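Local coordinates for protein alkylhalidase CmlS (Streptomyces venezuelae, PDB 3I3L) that is a flavin-dependent halogenase of chloramphenicol biosynthesis that carries FAD covalently bound and probably acts as an FAD-dependent oxidoreductase, at residues A[207-212]-A[291-296]; A[477-482]-A[504-509]. One frame throughout, in Å; residues are numbered along the deposited sequence.

Interaction 1 of 2, residues A[207-212]-A[291-296]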
ATOM      1  N   ALA A 207      -1.609 -16.148  10.467  1.00 25.80           N
ATOM      2  CA  ALA A 207      -0.789 -16.773   9.430  1.00 25.60           C
ATOM      3  C   ALA A 207       0.137 -17.870   9.932  1.00 25.94           C
ATOM      4  O   ALA A 207       0.641 -17.789  11.060  1.00 24.76           O
ATOM      5  CB  ALA A 207       0.081 -15.706   8.654  1.00 23.13           C
ATOM      6  N   VAL A 208       0.378 -18.847   9.045  1.00 23.99           N
ATOM      7  CA  VAL A 208       1.136 -20.051   9.348  1.00 26.43           C
ATOM      8  C   VAL A 208       1.917 -20.427   8.092  1.00 26.08           C
ATOM      9  O   VAL A 208       1.329 -20.625   7.029  1.00 28.00           O
ATOM     10  CB  VAL A 208       0.165 -21.218   9.708  1.00 27.77           C
ATOM     11  CG1 VAL A 208       0.924 -22.467  10.078  1.00 27.22           C
ATOM     12  CG2 VAL A 208      -0.766 -20.796  10.860  1.00 25.05           C
ATOM     13  N   TRP A 209       3.236 -20.448   8.186  1.00 27.21           N
ATOM     14  CA  TRP A 209       4.054 -20.503   6.981  1.00 28.88           C
ATOM     15  C   TRP A 209       5.349 -21.210   7.162  1.00 29.07           C
ATOM     16  O   TRP A 209       5.811 -21.364   8.286  1.00 32.17           O
ATOM     17  CB  TRP A 209       4.355 -19.078   6.457  1.00 27.97           C
ATOM     18  CG  TRP A 209       5.305 -18.239   7.283  1.00 27.74           C
ATOM     19  CD1 TRP A 209       6.632 -18.065   7.071  1.00 27.86           C
ATOM     20  CD2 TRP A 209       4.982 -17.453   8.435  1.00 26.83           C
ATOM     21  NE1 TRP A 209       7.171 -17.224   8.016  1.00 23.94           N
ATOM     22  CE2 TRP A 209       6.164 -16.807   8.845  1.00 27.02           C
ATOM     23  CE3 TRP A 209       3.805 -17.237   9.162  1.00 27.94           C
ATOM     24  CZ2 TRP A 209       6.212 -15.964   9.967  1.00 27.98           C
ATOM     25  CZ3 TRP A 209       3.845 -16.385  10.276  1.00 26.46           C
ATOM     26  CH2 TRP A 209       5.044 -15.791  10.686  1.00 27.45           C
ATOM     27  N   SER A 210       5.952 -21.585   6.040  1.00 30.42           N
ATOM     28  CA  SER A 210       7.226 -22.287   6.023  1.00 32.99           C
ATOM     29  C   SER A 210       7.873 -22.119   4.650  1.00 34.63           C
ATOM     30  O   SER A 210       7.350 -21.363   3.809  1.00 35.42           O
ATOM     31  CB  SER A 210       7.013 -23.773   6.356  1.00 34.15           C
ATOM     32  OG  SER A 210       8.238 -24.476   6.623  1.00 32.38           O
ATOM     33  N   TYR A 211       8.995 -22.817   4.409  1.00 35.16           N
ATOM     34  CA  TYR A 211       9.726 -22.711   3.151  1.00 35.09           C
ATOM     35  C   TYR A 211       9.901 -24.072   2.492  1.00 36.36           C
ATOM     36  O   TYR A 211       9.940 -25.091   3.159  1.00 34.73           O
ATOM     37  CB  TYR A 211      11.061 -21.990   3.376  1.00 35.35           C
ATOM     38  CG  TYR A 211      10.857 -20.559   3.882  1.00 34.95           C
ATOM     39  CD1 TYR A 211      10.882 -19.489   3.024  1.00 33.12           C
ATOM     40  CD2 TYR A 211      10.596 -20.303   5.218  1.00 36.04           C
ATOM     41  CE1 TYR A 211      10.670 -18.205   3.488  1.00 29.60           C
ATOM     42  CE2 TYR A 211      10.381 -19.037   5.675  1.00 31.73           C
ATOM     43  CZ  TYR A 211      10.433 -17.984   4.786  1.00 32.31           C
ATOM     44  OH  TYR A 211      10.194 -16.689   5.206  1.00 32.03           O
ATOM     45  N   PHE A 212       9.981 -24.065   1.168  1.00 38.76           N
ATOM     46  CA  PHE A 212      10.151 -25.254   0.370  1.00 41.52           C
ATOM     47  C   PHE A 212      11.281 -25.070  -0.623  1.00 43.43           C
ATOM     48  O   PHE A 212      11.483 -23.978  -1.135  1.00 43.33           O
ATOM     49  CB  PHE A 212       8.867 -25.627  -0.378  1.00 40.11           C
ATOM     50  CG  PHE A 212       7.763 -26.123   0.524  1.00 41.76           C
ATOM     51  CD1 PHE A 212       7.595 -27.491   0.755  1.00 42.52           C
ATOM     52  CD2 PHE A 212       6.871 -25.221   1.137  1.00 37.96           C
ATOM     53  CE1 PHE A 212       6.548 -27.975   1.613  1.00 43.39           C
ATOM     54  CE2 PHE A 212       5.845 -25.695   1.994  1.00 40.13           C
ATOM     55  CZ  PHE A 212       5.683 -27.072   2.224  1.00 39.99           C
ATOM     56  N   GLU A 291      11.384 -24.812   9.616  1.00 41.96           N
ATOM     57  CA  GLU A 291      10.288 -24.907  10.577  1.00 40.78           C
ATOM     58  C   GLU A 291       9.060 -24.076  10.091  1.00 40.37           C
ATOM     59  O   GLU A 291       9.151 -23.268   9.139  1.00 38.67           O
ATOM     60  CB  GLU A 291      10.758 -24.320  11.925  1.00 41.52           C
ATOM     61  CG  GLU A 291      11.140 -22.829  11.798  1.00 42.67           C
ATOM     62  CD  GLU A 291      11.622 -22.204  13.084  1.00 49.83           C
ATOM     63  OE1 GLU A 291      10.852 -22.169  14.078  1.00 51.43           O
ATOM     64  OE2 GLU A 291      12.761 -21.702  13.098  1.00 48.11           O
ATOM     65  N   VAL A 292       7.935 -24.262  10.769  1.00 38.78           N
ATOM     66  CA  VAL A 292       6.780 -23.424  10.495  1.00 39.28           C
ATOM     67  C   VAL A 292       6.586 -22.462  11.620  1.00 37.97           C
ATOM     68  O   VAL A 292       6.785 -22.808  12.789  1.00 37.83           O
ATOM     69  CB  VAL A 292       5.422 -24.203  10.160  1.00 40.10           C
ATOM     70  CG1 VAL A 292       5.655 -25.711   9.899  1.00 39.70           C
ATOM     71  CG2 VAL A 292       4.362 -23.927  11.142  1.00 36.25           C
ATOM     72  N   ARG A 293       6.234 -21.236  11.244  1.00 35.45           N
ATOM     73  CA  ARG A 293       6.049 -20.145  12.202  1.00 32.41           C
ATOM     74  C   ARG A 293       4.606 -19.706  12.123  1.00 30.57           C
ATOM     75  O   ARG A 293       3.922 -20.033  11.172  1.00 29.30           O
ATOM     76  CB  ARG A 293       6.960 -18.990  11.804  1.00 33.63           C
ATOM     77  CG  ARG A 293       8.538 -19.301  12.003  1.00 33.57           C
ATOM     78  CD  ARG A 293       9.332 -18.209  11.250  1.00 35.65           C
ATOM     79  NE  ARG A 293      10.778 -18.293  11.401  1.00 36.39           N
ATOM     80  CZ  ARG A 293      11.593 -18.941  10.581  1.00 35.01           C
ATOM     81  NH1 ARG A 293      11.140 -19.596   9.528  1.00 35.88           N
ATOM     82  NH2 ARG A 293      12.882 -18.910  10.819  1.00 36.03           N
ATOM     83  N   ILE A 294       4.131 -19.003  13.136  1.00 30.88           N
ATOM     84  CA  ILE A 294       2.797 -18.459  13.126  1.00 31.47           C
ATOM     85  C   ILE A 294       2.824 -17.049  13.657  1.00 32.03           C
ATOM     86  O   ILE A 294       3.755 -16.653  14.388  1.00 31.59           O
ATOM     87  CB  ILE A 294       1.853 -19.261  14.040  1.00 32.42           C
ATOM     88  CG1 ILE A 294       2.218 -19.044  15.503  1.00 32.75           C
ATOM     89  CG2 ILE A 294       1.960 -20.792  13.676  1.00 33.01           C
ATOM     90  CD1 ILE A 294       1.434 -19.931  16.499  1.00 36.02           C
ATOM     91  N   VAL A 295       1.785 -16.301  13.311  1.00 31.24           N
ATOM     92  CA  VAL A 295       1.564 -15.019  13.920  1.00 31.12           C
ATOM     93  C   VAL A 295       0.164 -14.524  13.677  1.00 31.23           C
ATOM     94  O   VAL A 295      -0.399 -14.806  12.632  1.00 31.37           O
ATOM     95  CB  VAL A 295       2.593 -13.988  13.396  1.00 31.75           C
ATOM     96  CG1 VAL A 295       2.238 -13.551  11.992  1.00 32.78           C
ATOM     97  CG2 VAL A 295       2.632 -12.790  14.342  1.00 33.03           C
ATOM     98  N   GLN A 296      -0.394 -13.782  14.641  1.00 30.60           N
ATOM     99  CA  GLN A 296      -1.606 -12.999  14.427  1.00 31.68           C
ATOM    100  C   GLN A 296      -1.312 -11.724  13.631  1.00 32.54           C
ATOM    101  O   GLN A 296      -0.563 -10.870  14.084  1.00 33.33           O
ATOM    102  CB  GLN A 296      -2.301 -12.564  15.758  1.00 32.77           C
ATOM    103  CG  GLN A 296      -2.740 -13.721  16.775  1.00 35.17           C
ATOM    104  CD  GLN A 296      -3.768 -14.698  16.232  1.00 35.25           C
ATOM    105  OE1 GLN A 296      -4.611 -14.373  15.365  1.00 33.93           O
ATOM    106  NE2 GLN A 296      -3.700 -15.918  16.726  1.00 42.43           N
TER
HETATM  107  O   HOH W   1       8.519 -20.681   8.641  1.00 35.52           O

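Interaction 2 of 2, residues A[477-482]-A[504-509]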
ATOM      1  N   LYS A 477     -21.931  18.852 -14.379  1.00 40.08           N
ATOM      2  CA  LYS A 477     -22.290  19.687 -13.207  1.00 40.30           C
ATOM      3  C   LYS A 477     -21.184  19.710 -12.136  1.00 41.09           C
ATOM      4  O   LYS A 477     -20.473  18.696 -11.889  1.00 42.27           O
ATOM      5  CB  LYS A 477     -23.538  19.133 -12.548  1.00 40.67           C
ATOM      6  CG  LYS A 477     -24.766  19.092 -13.466  1.00 45.07           C
ATOM      7  CD  LYS A 477     -26.001  18.646 -12.596  1.00 49.75           C
ATOM      8  CE  LYS A 477     -27.294  18.679 -13.377  1.00 51.90           C
ATOM      9  NZ  LYS A 477     -28.283  17.733 -12.754  1.00 53.89           N
ATOM     10  N   TRP A 478     -21.023  20.846 -11.498  1.00 39.43           N
ATOM     11  CA  TRP A 478     -20.042  20.972 -10.420  1.00 41.80           C
ATOM     12  C   TRP A 478     -20.786  20.842  -9.088  1.00 42.85           C
ATOM     13  O   TRP A 478     -21.967  21.206  -8.996  1.00 41.66           O
ATOM     14  CB  TRP A 478     -19.355  22.321 -10.517  1.00 40.69           C
ATOM     15  CG  TRP A 478     -18.285  22.626  -9.538  1.00 43.55           C
ATOM     16  CD1 TRP A 478     -18.393  23.436  -8.437  1.00 44.62           C
ATOM     17  CD2 TRP A 478     -16.914  22.178  -9.573  1.00 40.28           C
ATOM     18  NE1 TRP A 478     -17.183  23.497  -7.794  1.00 46.09           N
ATOM     19  CE2 TRP A 478     -16.263  22.748  -8.475  1.00 41.38           C
ATOM     20  CE3 TRP A 478     -16.187  21.375 -10.442  1.00 38.17           C
ATOM     21  CZ2 TRP A 478     -14.907  22.517  -8.200  1.00 44.30           C
ATOM     22  CZ3 TRP A 478     -14.853  21.148 -10.186  1.00 40.02           C
ATOM     23  CH2 TRP A 478     -14.215  21.722  -9.087  1.00 40.31           C
ATOM     24  N   THR A 479     -20.096  20.318  -8.081  1.00 43.55           N
ATOM     25  CA  THR A 479     -20.694  20.101  -6.753  1.00 45.10           C
ATOM     26  C   THR A 479     -20.420  21.337  -5.902  1.00 46.03           C
ATOM     27  O   THR A 479     -19.260  21.653  -5.594  1.00 45.33           O
ATOM     28  CB  THR A 479     -20.148  18.824  -6.050  1.00 45.84           C
ATOM     29  OG1 THR A 479     -20.308  17.675  -6.907  1.00 46.84           O
ATOM     30  CG2 THR A 479     -20.902  18.558  -4.726  1.00 44.14           C
ATOM     31  N   GLY A 480     -21.498  22.043  -5.546  1.00 46.99           N
ATOM     32  CA  GLY A 480     -21.403  23.381  -4.948  1.00 48.63           C
ATOM     33  C   GLY A 480     -21.519  24.443  -6.036  1.00 49.50           C
ATOM     34  O   GLY A 480     -21.667  24.127  -7.231  1.00 50.38           O
ATOM     35  N   GLY A 481     -21.443  25.708  -5.651  1.00 50.56           N
ATOM     36  CA  GLY A 481     -21.552  26.793  -6.652  1.00 50.99           C
ATOM     37  C   GLY A 481     -20.236  27.528  -6.836  1.00 51.24           C
ATOM     38  O   GLY A 481     -20.117  28.471  -7.636  1.00 51.68           O
ATOM     39  N   LYS A 482     -19.234  27.110  -6.078  1.00 50.90           N
ATOM     40  CA  LYS A 482     -17.943  27.748  -6.157  1.00 50.59           C
ATOM     41  C   LYS A 482     -16.842  26.746  -6.501  1.00 50.12           C
ATOM     42  O   LYS A 482     -16.882  25.588  -6.072  1.00 48.93           O
ATOM     43  CB  LYS A 482     -17.691  28.430  -4.843  1.00 52.06           C
ATOM     44  CG  LYS A 482     -18.363  27.677  -3.678  1.00 56.36           C
ATOM     45  CD  LYS A 482     -18.446  28.576  -2.415  1.00 62.37           C
ATOM     46  CE  LYS A 482     -19.425  28.025  -1.344  1.00 62.25           C
ATOM     47  NZ  LYS A 482     -19.334  28.915  -0.112  1.00 65.63           N
ATOM     48  N   LEU A 504      -7.567  22.040  -6.611  1.00 48.80           N
ATOM     49  CA  LEU A 504      -8.961  22.329  -6.848  1.00 48.34           C
ATOM     50  C   LEU A 504      -9.865  21.776  -5.749  1.00 48.19           C
ATOM     51  O   LEU A 504      -9.751  20.613  -5.349  1.00 47.82           O
ATOM     52  CB  LEU A 504      -9.392  21.819  -8.228  1.00 47.47           C
ATOM     53  CG  LEU A 504      -9.404  22.864  -9.328  1.00 48.05           C
ATOM     54  CD1 LEU A 504      -9.262  22.203 -10.673  1.00 50.22           C
ATOM     55  CD2 LEU A 504     -10.672  23.669  -9.217  1.00 46.26           C
ATOM     56  N   ALA A 505     -10.775  22.633  -5.289  1.00 48.22           N
ATOM     57  CA  ALA A 505     -11.799  22.254  -4.328  1.00 49.14           C
ATOM     58  C   ALA A 505     -13.113  23.010  -4.578  1.00 49.38           C
ATOM     59  O   ALA A 505     -13.142  23.984  -5.317  1.00 49.30           O
ATOM     60  CB  ALA A 505     -11.291  22.560  -2.907  1.00 48.91           C
ATOM     61  N   ASN A 506     -14.185  22.575  -3.935  1.00 50.75           N
ATOM     62  CA  ASN A 506     -15.372  23.421  -3.838  1.00 53.21           C
ATOM     63  C   ASN A 506     -15.403  24.234  -2.509  1.00 55.51           C
ATOM     64  O   ASN A 506     -14.484  24.145  -1.682  1.00 56.79           O
ATOM     65  CB  ASN A 506     -16.646  22.593  -4.035  1.00 52.15           C
ATOM     66  CG  ASN A 506     -16.871  21.594  -2.923  1.00 50.74           C
ATOM     67  OD1 ASN A 506     -17.763  20.747  -2.999  1.00 48.11           O
ATOM     68  ND2 ASN A 506     -16.051  21.666  -1.903  1.00 48.46           N
ATOM     69  N   GLY A 507     -16.443  25.026  -2.289  1.00 57.07           N
ATOM     70  CA  GLY A 507     -16.493  25.820  -1.065  1.00 59.61           C
ATOM     71  C   GLY A 507     -16.554  24.958   0.190  1.00 61.06           C
ATOM     72  O   GLY A 507     -16.190  25.386   1.284  1.00 61.90           O
ATOM     73  N   GLU A 508     -17.022  23.732   0.009  1.00 61.25           N
ATOM     74  CA  GLU A 508     -17.317  22.838   1.096  1.00 61.13           C
ATOM     75  C   GLU A 508     -16.177  21.816   1.191  1.00 60.94           C
ATOM     76  O   GLU A 508     -16.367  20.626   1.506  1.00 60.93           O
ATOM     77  CB  GLU A 508     -18.693  22.193   0.855  1.00 61.46           C
ATOM     78  CG  GLU A 508     -19.854  23.234   0.808  1.00 63.73           C
ATOM     79  CD  GLU A 508     -19.959  24.032  -0.525  1.00 67.33           C
ATOM     80  OE1 GLU A 508     -19.527  23.499  -1.576  1.00 68.79           O
ATOM     81  OE2 GLU A 508     -20.483  25.186  -0.536  1.00 66.86           O
ATOM     82  N   GLY A 509     -14.980  22.301   0.866  1.00 60.02           N
ATOM     83  CA  GLY A 509     -13.766  21.594   1.167  1.00 58.31           C
ATOM     84  C   GLY A 509     -13.454  20.342   0.368  1.00 57.29           C
ATOM     85  O   GLY A 509     -12.292  19.924   0.384  1.00 57.94           O
TER

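Interaction 1 of 2, residues A[207-212]-A[291-296]
The CB of R293 lies over one face of the W209 indole, toward its rim. It sits 3.8 Å from the centroid of the W209 six-membered ring, a CH-pi contact. The R293 chain then runs extended to NE, and its guanidinium plane ends only 17° from the indole plane. V295 meets the same ring farther along, with CG1 3.7 Å from W209 CZ3. The indole reaches both residues because CG stands between the backbone N and the carbonyl carbon (chi1 71°). With an alanine in place of W209, the aliphatic part of R293 and V295 CG1 would probably lose their ring support, and Y60 its indole N-H partner.

Strands 203-213 and 287-302 are antiparallel neighbours in a mixed sheet of the FAD-binding domain. W209 and R293 form a hydrogen-bonded pair, as do A207 and V295. The bond from A207 N to V295 O is 2.8 Å and almost straight, at 178°. On the face opposite W209 and R293, V208 CG2 packs 3.9 Å from I294 CG2. V208 CG1 leans on V292 CG2.

One water donates to W209 O and E291 O and accepts from R293 NH1, 3.0 Å away. It lies at the guanidinium edge. D290 forms a salt bridge with NH1, and Y60 makes a cation-pi contact with R293. The Y60 hydroxyl is hydrogen-bonded to W209 NE1 and to Y211 OH, which also bonds E64. A207 is part of the FAD pocket.

Interaction 2 of 2, residues A[477-482]-A[504-509]
K482 runs alongside the turn at G507 and ends near E508. The contact joins two antiparallel three-stranded sheets of the C-terminal domain. Segment 477-482 leaves strand 473-478, and segment 504-509 carries the end of strand 498-506 into a type I beta turn from N506 to G509.

W478 can be followed outward from CB. CG is anti to the backbone N (chi1 -178°), which carries the indole toward strand 498-506. The five-membered ring comes first. Its NE1 donates to K482 O at 2.7 Å, a bond within the segment that closes the loop 479-481 back on the tryptophan. The N-H meets this oxygen from above the carbonyl plane, 52° out of it. NE1 also lies 3.9 Å from N506 CB. Farther out, CZ2 stands 3.7 Å from A505 O, which lies at the ring edge, in plane. CH2, at the far end, touches L504 CD2. L528 and A529 of helix 519-531 also pack on the indole, and F525 of that helix meets L504.

K482 O has a second neighbour, the CA-H of N506, in a weak contact. The K482 side chain is extended beyond CG. Its CG and CD pass G507, with CD 3.6 Å from G507 CA. A CB on G507 would meet K482 CE as it stands. At G480 the backbone angles alone call for glycine, since a CB would be jammed against the preceding carbonyl O. The E508 chain is bent by its turn about CB-CG (chi2 77°), and it crosses the K482 side chain at about a right angle. The salt bridge is long, with K482 NZ 3.9 Å from E508 OE2, while K482 CE comes closer to that oxygen, at 3.1 Å.

How the interactions relate
Interaction 1 and interaction 2 lie on opposite sides of the chain's centre. Their centres are 51 Å apart and their nearest atoms about 36 Å apart, so they do not touch. Interaction 1 closes before interaction 2 opens along the chain. The first belongs to the FAD-binding domain, the second to the C-terminal domain. Interaction 1 borders the bound FAD. The A207 side chain is about 4 Å from it, and the V295 side chain about 4 Å from that of D297, the covalent attachment site. The W209 side chain is about 7 Å from that of R61, another FAD-binding residue. Interaction 2 lies away from the annotated FAD sites.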